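Side-chain contacts in 2-C-methyl-D-erythritol 4-phosphate cytidylyltransferase (Thermus thermophilus HB8, PDB 2PX7), which probably catalyses the transfer of a cytidylyl group from CTP to 2-C-methyl-D-erythritol 4-phosphate, releasing diphosphate, in isoprenoid biosynthesis: residues G42-A45 against F46-V49; G50-T53 against L54-T58; S193-A196 against Q197-Q200. All blocks are in the same frame, centred on the assembly; numbering follows the deposited sequence.

From the N terminus, the chain first runs through strand 27-31 and an untraced loop into contact 1 (42-49), a short 3-10 turn in the connection that leads to helix 54-61. Contact 2 (50-58) starts at the next residue and closes the end of that connection onto the first turn of the helix. The two touch, with centres about 8 Å apart, so one continuous piece of chain folds back on itself. Contact 3 (193-200) comes far later, on the other side of the chain's centre, its own centre about 26 and 27 Å from those of contacts 1 and 2, where helix 195-201 begins beside strand 165-174. All three are local turns in series; none nests in another or crosses it.

Contact 1: residues G42-A45 against F46-V49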
# COMPACT_ATOMS: atom_id res chain seq x y z
N GLY A 42 -1.27 13.34 21.23
CA GLY A 42 -2.64 13.34 21.74
C GLY A 42 -3.60 12.49 20.91
O GLY A 42 -3.20 11.44 20.39
N PRO A 43 -4.88 12.91 20.79
CA PRO A 43 -5.85 12.17 19.96
C PRO A 43 -5.47 12.20 18.48
O PRO A 43 -5.10 13.26 17.97
CB PRO A 43 -7.17 12.92 20.18
CG PRO A 43 -6.96 13.74 21.43
CD PRO A 43 -5.50 14.09 21.42
N LYS A 44 -5.57 11.06 17.81
CA LYS A 44 -5.34 10.95 16.36
C LYS A 44 -6.16 11.94 15.53
O LYS A 44 -5.68 12.44 14.50
CB LYS A 44 -5.61 9.51 15.89
CG LYS A 44 -5.13 9.21 14.47
CD LYS A 44 -3.60 9.32 14.36
CE LYS A 44 -3.04 8.59 13.14
NZ LYS A 44 -3.21 7.10 13.22
N ALA A 45 -7.38 12.23 15.98
CA ALA A 45 -8.26 13.16 15.27
C ALA A 45 -7.67 14.57 15.18
O ALA A 45 -7.95 15.30 14.24
CB ALA A 45 -9.62 13.20 15.92
N PHE A 46 -6.84 14.92 16.16
CA PHE A 46 -6.22 16.25 16.21
C PHE A 46 -4.77 16.26 15.70
O PHE A 46 -4.04 17.22 15.93
CB PHE A 46 -6.30 16.85 17.63
CG PHE A 46 -7.71 16.88 18.21
CD1 PHE A 46 -8.83 17.01 17.39
CD2 PHE A 46 -7.90 16.81 19.59
CE1 PHE A 46 -10.11 17.05 17.93
CE2 PHE A 46 -9.18 16.86 20.14
CZ PHE A 46 -10.29 16.97 19.30
N LEU A 47 -4.35 15.20 15.01
CA LEU A 47 -3.03 15.20 14.37
C LEU A 47 -3.04 16.13 13.15
O LEU A 47 -3.89 15.98 12.26
CB LEU A 47 -2.61 13.77 13.97
CG LEU A 47 -1.24 13.58 13.29
CD1 LEU A 47 -0.10 13.58 14.30
CD2 LEU A 47 -1.22 12.30 12.48
N GLN A 48 -2.12 17.09 13.14
CA GLN A 48 -2.00 18.03 12.03
C GLN A 48 -1.33 17.39 10.82
O GLN A 48 -0.31 16.72 10.94
CB GLN A 48 -1.20 19.28 12.45
CG GLN A 48 -2.03 20.39 13.10
CD GLN A 48 -2.68 21.32 12.09
OE1 GLN A 48 -2.13 21.59 11.02
NE2 GLN A 48 -3.86 21.82 12.43
N VAL A 49 -1.93 17.62 9.66
CA VAL A 49 -1.37 17.18 8.39
C VAL A 49 -1.56 18.35 7.42
O VAL A 49 -2.66 18.57 6.91
CB VAL A 49 -2.09 15.89 7.84
CG1 VAL A 49 -1.49 15.45 6.51
CG2 VAL A 49 -2.02 14.74 8.85
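Pro43 and Phe46 meet across a tight turn, the proline ring against CD2 on one flank of the aromatic: CG of Pro43 lies 3.7 Å from CD2 of Phe46, and the approach is oblique to the phenyl plane. With CG anti to its carbonyl carbon (chi1 -53°), Phe46 swings its ring back beside the residues before it, where CD1 comes within 3.5 Å of the backbone C of Ala45. With an alanine in place of Phe46 the ring is gone, and a gap would probably open between Pro43 CG and Leu72 and Pro79, on which the ring packs. The backbone beneath supplies two successive i to i+3 hydrogen bonds, the signature of a 3-10 turn: Phe46 N gives to Pro43 O over 3.0 Å, and Leu47 N gives to Lys44 O over 3.1 Å, each donor standing above the carbonyl plane. The same turn brings Lys44 and Leu47 side by side, pointing the same way, with a loose touch of 4.2 Å between CE of Lys44 and CD2 of Leu47. Lys44, predicted to stabilise the transition state, bends at chi2 (63°) and chi4 (-66°), and its NZ is hydrogen-bonded to the carbonyl O of Ile218, next to Lys217, a residue predicted to position the substrate. The turn thus carries a lysine predicted to act in catalysis. Around it, Ala45 and Phe46 pack on Leu72 of strand 67-72, while Leu47 touches Leu54 of helix 54-61 and Leu224 of helix 221-231.

Contact 2: residues G50-T53 against L54-T58; sequences GGRT and LLEWT
Thr53 and Glu56 form a capping box at the start of helix 54-61, the reciprocal pair of side-chain to backbone bonds that closes many helix N termini. Thr53 is the N-cap: its OG1 accepts from Glu56 N over 3.2 Å, and in return OE1 of Glu56 accepts from Thr53 N over 3.1 Å, met from above the carboxylate plane. The threonine torsion makes the first bond possible, since chi1 of 66° sets OG1 between the backbone N and the carbonyl carbon, turned toward the opening helix turn. Glu56, extended beyond CG, folds its carboxylate back past OG1 to reach the amide. Two N-H groups at the helix start thus find side-chain acceptors, and Trp57 N adds the first i to i+4 bond by giving to Thr53 O over 2.9 Å, nearly along the C=O axis.

Before the cap the chain turns through Gly50 and Gly51, both with positive phi; a side chain at Gly51 would jam against the carbonyl O of Gly50. The next residue, Arg52, crosses the indole of Trp57 at about a right angle. Its CB stands over the five-membered ring in a CH-pi contact, 3.5 Å from the centroid, and the extended chain carries CD over the ring system. The indole has partners outside the turn as well: NE1 donates to the carbonyl O of Val49, and the ring meets Phe118 edge-to-face. Farther out the guanidinium makes an off-centre cation-pi contact, CZ lying 5.0 Å from the centroid of the six-membered ring. The two planes stand 88° apart, so the arginine presents its edge, with NH1 3.6 Å from Trp57 CZ3.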
# COMPACT_ATOMS: atom_id res chain seq x y z
N GLY A 50 -0.48 19.11 7.23
CA GLY A 50 -0.43 20.20 6.25
C GLY A 50 -1.48 21.30 6.36
O GLY A 50 -2.10 21.68 5.35
N GLY A 51 -1.68 21.83 7.56
CA GLY A 51 -2.62 22.94 7.74
C GLY A 51 -4.09 22.57 7.87
O GLY A 51 -4.98 23.40 7.59
N ARG A 52 -4.33 21.32 8.27
CA ARG A 52 -5.65 20.83 8.66
C ARG A 52 -5.41 19.62 9.56
O ARG A 52 -4.49 18.83 9.29
CB ARG A 52 -6.47 20.39 7.45
CG ARG A 52 -7.36 21.45 6.85
CD ARG A 52 -7.89 20.99 5.52
NE ARG A 52 -9.03 21.78 5.09
CZ ARG A 52 -9.81 21.48 4.05
NH1 ARG A 52 -9.57 20.40 3.32
NH2 ARG A 52 -10.83 22.26 3.74
N THR A 53 -6.19 19.47 10.63
CA THR A 53 -6.13 18.24 11.43
C THR A 53 -6.78 17.12 10.62
O THR A 53 -7.50 17.38 9.65
CB THR A 53 -6.83 18.37 12.80
OG1 THR A 53 -8.23 18.55 12.59
CG2 THR A 53 -6.26 19.54 13.63
N LEU A 54 -6.51 15.88 11.00
CA LEU A 54 -7.17 14.73 10.37
C LEU A 54 -8.69 14.89 10.38
O LEU A 54 -9.35 14.71 9.35
CB LEU A 54 -6.75 13.43 11.06
CG LEU A 54 -5.33 12.94 10.73
CD1 LEU A 54 -5.02 11.63 11.42
CD2 LEU A 54 -5.18 12.80 9.21
N LEU A 55 -9.23 15.30 11.53
CA LEU A 55 -10.67 15.53 11.65
C LEU A 55 -11.18 16.52 10.61
O LEU A 55 -12.18 16.28 9.95
CB LEU A 55 -11.05 15.97 13.09
CG LEU A 55 -12.53 16.31 13.31
CD1 LEU A 55 -13.41 15.08 13.13
CD2 LEU A 55 -12.76 16.96 14.67
N GLU A 56 -10.46 17.63 10.46
CA GLU A 56 -10.82 18.66 9.49
C GLU A 56 -10.76 18.12 8.07
O GLU A 56 -11.64 18.40 7.27
CB GLU A 56 -9.93 19.90 9.67
CG GLU A 56 -10.24 20.68 10.96
CD GLU A 56 -9.24 21.79 11.29
OE1 GLU A 56 -8.13 21.83 10.70
OE2 GLU A 56 -9.57 22.63 12.16
N TRP A 57 -9.74 17.32 7.78
CA TRP A 57 -9.67 16.62 6.49
C TRP A 57 -10.89 15.74 6.23
O TRP A 57 -11.50 15.86 5.17
CB TRP A 57 -8.38 15.80 6.34
CG TRP A 57 -7.14 16.61 6.09
CD1 TRP A 57 -6.10 16.80 6.97
CD2 TRP A 57 -6.78 17.31 4.89
NE1 TRP A 57 -5.14 17.58 6.39
CE2 TRP A 57 -5.52 17.91 5.11
CE3 TRP A 57 -7.40 17.49 3.64
CZ2 TRP A 57 -4.86 18.68 4.14
CZ3 TRP A 57 -6.76 18.28 2.67
CH2 TRP A 57 -5.49 18.85 2.93
N THR A 58 -11.29 14.86 7.16
CA THR A 58 -12.46 14.01 6.86
C THR A 58 -13.75 14.81 6.78
O THR A 58 -14.59 14.51 5.95
CB THR A 58 -12.66 12.70 7.74
OG1 THR A 58 -13.51 12.96 8.87
CG2 THR A 58 -11.38 12.07 8.16

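Contact 3: residues S193-A196 against Q197-Q200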
# COMPACT_ATOMS: atom_id res chain seq x y z
N SER A 193 -11.86 -6.08 12.76
CA SER A 193 -11.14 -4.88 12.43
C SER A 193 -11.95 -3.92 11.57
O SER A 193 -11.54 -2.78 11.35
CB SER A 193 -9.82 -5.24 11.72
OG SER A 193 -10.08 -5.92 10.49
N ASP A 194 -13.10 -4.38 11.07
CA ASP A 194 -13.99 -3.48 10.36
C ASP A 194 -15.45 -3.90 10.47
O ASP A 194 -15.76 -4.96 11.04
CB ASP A 194 -13.54 -3.24 8.89
CG ASP A 194 -13.70 -4.46 8.00
OD1 ASP A 194 -14.29 -5.45 8.44
OD2 ASP A 194 -13.24 -4.43 6.82
N ASP A 195 -16.33 -3.05 9.95
CA ASP A 195 -17.75 -3.31 9.98
C ASP A 195 -18.16 -4.35 8.96
O ASP A 195 -19.08 -5.11 9.21
CB ASP A 195 -18.53 -2.00 9.76
CG ASP A 195 -18.46 -1.08 10.97
OD1 ASP A 195 -19.03 -1.43 12.04
OD2 ASP A 195 -17.80 -0.03 10.85
N ALA A 196 -17.48 -4.41 7.81
CA ALA A 196 -17.80 -5.44 6.81
C ALA A 196 -17.74 -6.85 7.40
O ALA A 196 -18.56 -7.69 7.07
CB ALA A 196 -16.85 -5.34 5.63
N GLN A 197 -16.77 -7.11 8.26
CA GLN A 197 -16.68 -8.45 8.88
C GLN A 197 -17.84 -8.80 9.79
O GLN A 197 -18.18 -9.98 9.90
CB GLN A 197 -15.36 -8.59 9.63
CG GLN A 197 -14.17 -8.75 8.69
CD GLN A 197 -12.89 -8.47 9.41
OE1 GLN A 197 -12.30 -9.36 10.03
NE2 GLN A 197 -12.48 -7.20 9.41
N LEU A 198 -18.43 -7.80 10.44
CA LEU A 198 -19.61 -8.02 11.31
C LEU A 198 -20.84 -8.35 10.46
O LEU A 198 -21.66 -9.17 10.83
CB LEU A 198 -19.90 -6.77 12.13
CG LEU A 198 -18.80 -6.22 13.05
CD1 LEU A 198 -19.36 -5.12 13.92
CD2 LEU A 198 -18.15 -7.32 13.91
N VAL A 199 -20.96 -7.67 9.32
CA VAL A 199 -22.07 -7.89 8.41
C VAL A 199 -21.98 -9.29 7.76
O VAL A 199 -22.97 -10.00 7.63
CB VAL A 199 -22.15 -6.73 7.33
CG1 VAL A 199 -23.18 -7.05 6.23
CG2 VAL A 199 -22.49 -5.39 7.99
N GLN A 200 -20.76 -9.66 7.36
CA GLN A 200 -20.44 -11.01 6.87
C GLN A 200 -20.86 -12.11 7.85
O GLN A 200 -21.40 -13.13 7.44
CB GLN A 200 -18.93 -11.05 6.56
CG GLN A 200 -18.39 -12.33 5.93
CD GLN A 200 -16.91 -12.17 5.61
OE1 GLN A 200 -16.14 -11.63 6.42
NE2 GLN A 200 -16.52 -12.60 4.44
O HOH W 1 -10.79 -8.91 12.21
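Gln197 reaches back to the start of its own helix and sets its amide almost square to the carboxylate of Asp194, the planes 75° apart and the two side chains crossing at about a right angle. From this position NE2 uses both of its N-H groups, one toward OD1 of Asp194 (2.7 Å) and one toward OG of Ser193 (2.9 Å), with both acceptors close to the amide plane. OD1 is gripped twice: NE2 comes from well above the carboxylate plane, while the backbone Gln197 N, 3.0 Å from OD1, arrives from the opposite face, on the syn side. Asp194 is the N-cap residue of helix 195-201, and that second bond is its capping bond; its chi1 of 70° tucks the carboxylate under the first turn, where its negative charge would probably suit the helix end. The other end of the amide is fixed too, for a water receives a bond from Ser193 N and donates to Gln197 OE1 over 2.7 Å. OD2 of Asp194 is held by Gln171 of strand 165-174 and by Tyr155 of the second subunit, which also packs on Gln197. OD1 of Asp195 is hydrogen-bonded to NE2 of His182 in helix 175-188, and Val199 touches Leu177 and Ala181 of that helix and Phe173 of strand 165-174, so this helix start meets the sheet, helix 175-188 and the second subunit.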